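Local atomic coordinates of putative ATPase, AAA family (Prochlorococcus marinus subsp. pastoris str. CCMP1986, PDB entry 3CTD), a protein that belongs to the RarA/MGS1/WRNIP1 group of AAA ATPases, represented here by its C-terminal part, and probably acts as a DNA-dependent ATPase in the response to stalled DNA replication. Residues Q95-A100 with S114-Y119. The protein carries 1 engineered substitution. Residues are numbered along the deposited sequence; the frame is centred on the assembly and turned at random.
Sequences QSCCDA and SQASLY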
loop_
_atom_site.group_PDB
_atom_site.type_symbol
_atom_site.label_atom_id
_atom_site.label_comp_id
_atom_site.label_asym_id
_atom_site.label_seq_id
_atom_site.Cartn_x
_atom_site.Cartn_y
_atom_site.Cartn_z
ATOM N N GLN B 95 -2.286 9.055 -0.154
ATOM C CA GLN B 95 -2.730 8.987 1.226
ATOM C C GLN B 95 -1.528 8.819 2.131
ATOM O O GLN B 95 -1.421 9.408 3.196
ATOM C CB GLN B 95 -3.749 7.863 1.448
ATOM C CG GLN B 95 -4.067 7.621 2.912
ATOM C CD GLN B 95 -4.701 8.833 3.543
ATOM O OE1 GLN B 95 -5.625 9.456 2.964
ATOM N NE2 GLN B 95 -4.225 9.196 4.741
ATOM N N SER B 96 -0.594 8.037 1.661
ATOM C CA SER B 96 0.626 7.812 2.379
ATOM C C SER B 96 1.578 9.043 2.413
ATOM O O SER B 96 2.262 9.261 3.399
ATOM C CB SER B 96 1.293 6.605 1.713
ATOM O OG SER B 96 2.558 6.358 2.241
ATOM N N CYS B 97 1.625 9.832 1.331
ATOM C CA CYS B 97 2.224 11.160 1.334
ATOM C C CYS B 97 1.579 12.061 2.394
ATOM O O CYS B 97 2.295 12.674 3.201
ATOM C CB CYS B 97 2.104 11.783 -0.055
ATOM S SG CYS B 97 3.202 10.970 -1.258
ATOM N N CYS B 98 0.245 12.102 2.417
ATOM C CA CYS B 98 -0.505 12.838 3.437
ATOM C C CYS B 98 -0.110 12.367 4.863
ATOM O O CYS B 98 0.291 13.172 5.713
ATOM C CB CYS B 98 -2.017 12.758 3.152
ATOM S SG CYS B 98 -3.100 13.642 4.338
ATOM N N ASP B 99 -0.147 11.066 5.118
ATOM C CA ASP B 99 0.326 10.588 6.415
ATOM C C ASP B 99 1.788 10.940 6.689
ATOM O O ASP B 99 2.177 11.211 7.842
ATOM C CB ASP B 99 0.145 9.081 6.572
ATOM C CG ASP B 99 -1.264 8.687 6.571
ATOM O OD1 ASP B 99 -2.124 9.535 6.814
ATOM O OD2 ASP B 99 -1.541 7.522 6.297
ATOM N N ALA B 100 2.631 10.911 5.663
ATOM C CA ALA B 100 4.026 11.231 5.918
ATOM C C ALA B 100 4.106 12.710 6.333
ATOM O O ALA B 100 4.737 13.046 7.332
ATOM C CB ALA B 100 4.859 10.933 4.733
ATOM N N SER B 114 5.183 17.476 -3.024
ATOM C CA SER B 114 5.795 17.307 -4.315
ATOM C C SER B 114 5.705 15.876 -4.878
ATOM O O SER B 114 5.247 15.717 -6.010
ATOM C CB SER B 114 7.221 17.810 -4.251
ATOM O OG SER B 114 7.855 17.469 -5.428
ATOM N N GLN B 115 6.100 14.838 -4.123
ATOM C CA GLN B 115 5.902 13.440 -4.599
ATOM C C GLN B 115 4.456 13.137 -5.033
ATOM O O GLN B 115 4.203 12.566 -6.110
ATOM C CB GLN B 115 6.289 12.425 -3.534
ATOM C CG GLN B 115 5.894 11.009 -3.885
ATOM C CD GLN B 115 6.885 9.963 -3.368
ATOM O OE1 GLN B 115 7.953 10.315 -2.901
ATOM N NE2 GLN B 115 6.513 8.678 -3.416
ATOM N N ALA B 116 3.511 13.466 -4.147
ATOM C CA ALA B 116 2.115 13.215 -4.409
ATOM C C ALA B 116 1.656 13.943 -5.691
ATOM O O ALA B 116 0.996 13.361 -6.572
ATOM C CB ALA B 116 1.284 13.638 -3.211
ATOM N N SER B 117 2.002 15.217 -5.785
ATOM C CA SER B 117 1.642 16.018 -6.941
ATOM C C SER B 117 2.241 15.464 -8.221
ATOM O O SER B 117 1.509 15.198 -9.193
ATOM C CB SER B 117 2.035 17.480 -6.705
ATOM O OG SER B 117 1.409 17.878 -5.476
ATOM N N LEU B 118 3.556 15.302 -8.241
ATOM C CA LEU B 118 4.248 14.767 -9.433
ATOM C C LEU B 118 3.711 13.428 -9.858
ATOM O O LEU B 118 3.565 13.141 -11.039
ATOM C CB LEU B 118 5.755 14.656 -9.169
ATOM C CG LEU B 118 6.467 16.020 -9.171
ATOM C CD1 LEU B 118 7.841 15.853 -8.545
ATOM C CD2 LEU B 118 6.537 16.649 -10.602
ATOM N N TYR B 119 3.384 12.602 -8.874
ATOM C CA TYR B 119 2.920 11.239 -9.133
ATOM C C TYR B 119 1.601 11.216 -9.931
ATOM O O TYR B 119 1.442 10.431 -10.862
ATOM C CB TYR B 119 2.729 10.533 -7.802
ATOM C CG TYR B 119 2.255 9.129 -7.951
ATOM C CD1 TYR B 119 3.116 8.062 -7.853
ATOM C CD2 TYR B 119 0.930 8.857 -8.183
ATOM C CE1 TYR B 119 2.647 6.722 -7.982
ATOM C CE2 TYR B 119 0.451 7.520 -8.321
ATOM C CZ TYR B 119 1.309 6.466 -8.213
ATOM O OH TYR B 119 0.811 5.165 -8.341
#
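Cys97 reaches across from helix 90-104 to Ala116 and Gln115 on helix 110-121. Its CB points at the partner helix and meets the methyl of Ala116, with Cys97 CB 3.8 Å from Ala116 CB. One bond further out, SG turns anti to the carbonyl carbon of Cys97 (chi1 -71°), which carries it to Gln115 as well as Ala116. There the sulfur rests against both sequence neighbours. Cys97 SG is 3.8 Å from Ala116 CB and also 3.8 Å from Gln115 CG. Gln115 CB stands slightly further from the sulfur. Gln115 thus touches Cys97 with the aliphatic root of its chain. Its CG is anti to the backbone N (chi1 171°), which brings the methylene alongside the sulfur. No hydrogen bond joins the two segments, and the contact is van der Waals packing between buried residues. The CA atoms of Cys97 and Ala116 are 6.1 Å apart, a close approach that the small side chains permit. Leu75 of helix 68-83 also packs on Ala116, while Cys80 of a second subunit packs on Gln115. Next to this subunit interface, helices 90-104 and 110-121 of the helical MgsA-type C-terminal region form an antiparallel helical hairpin.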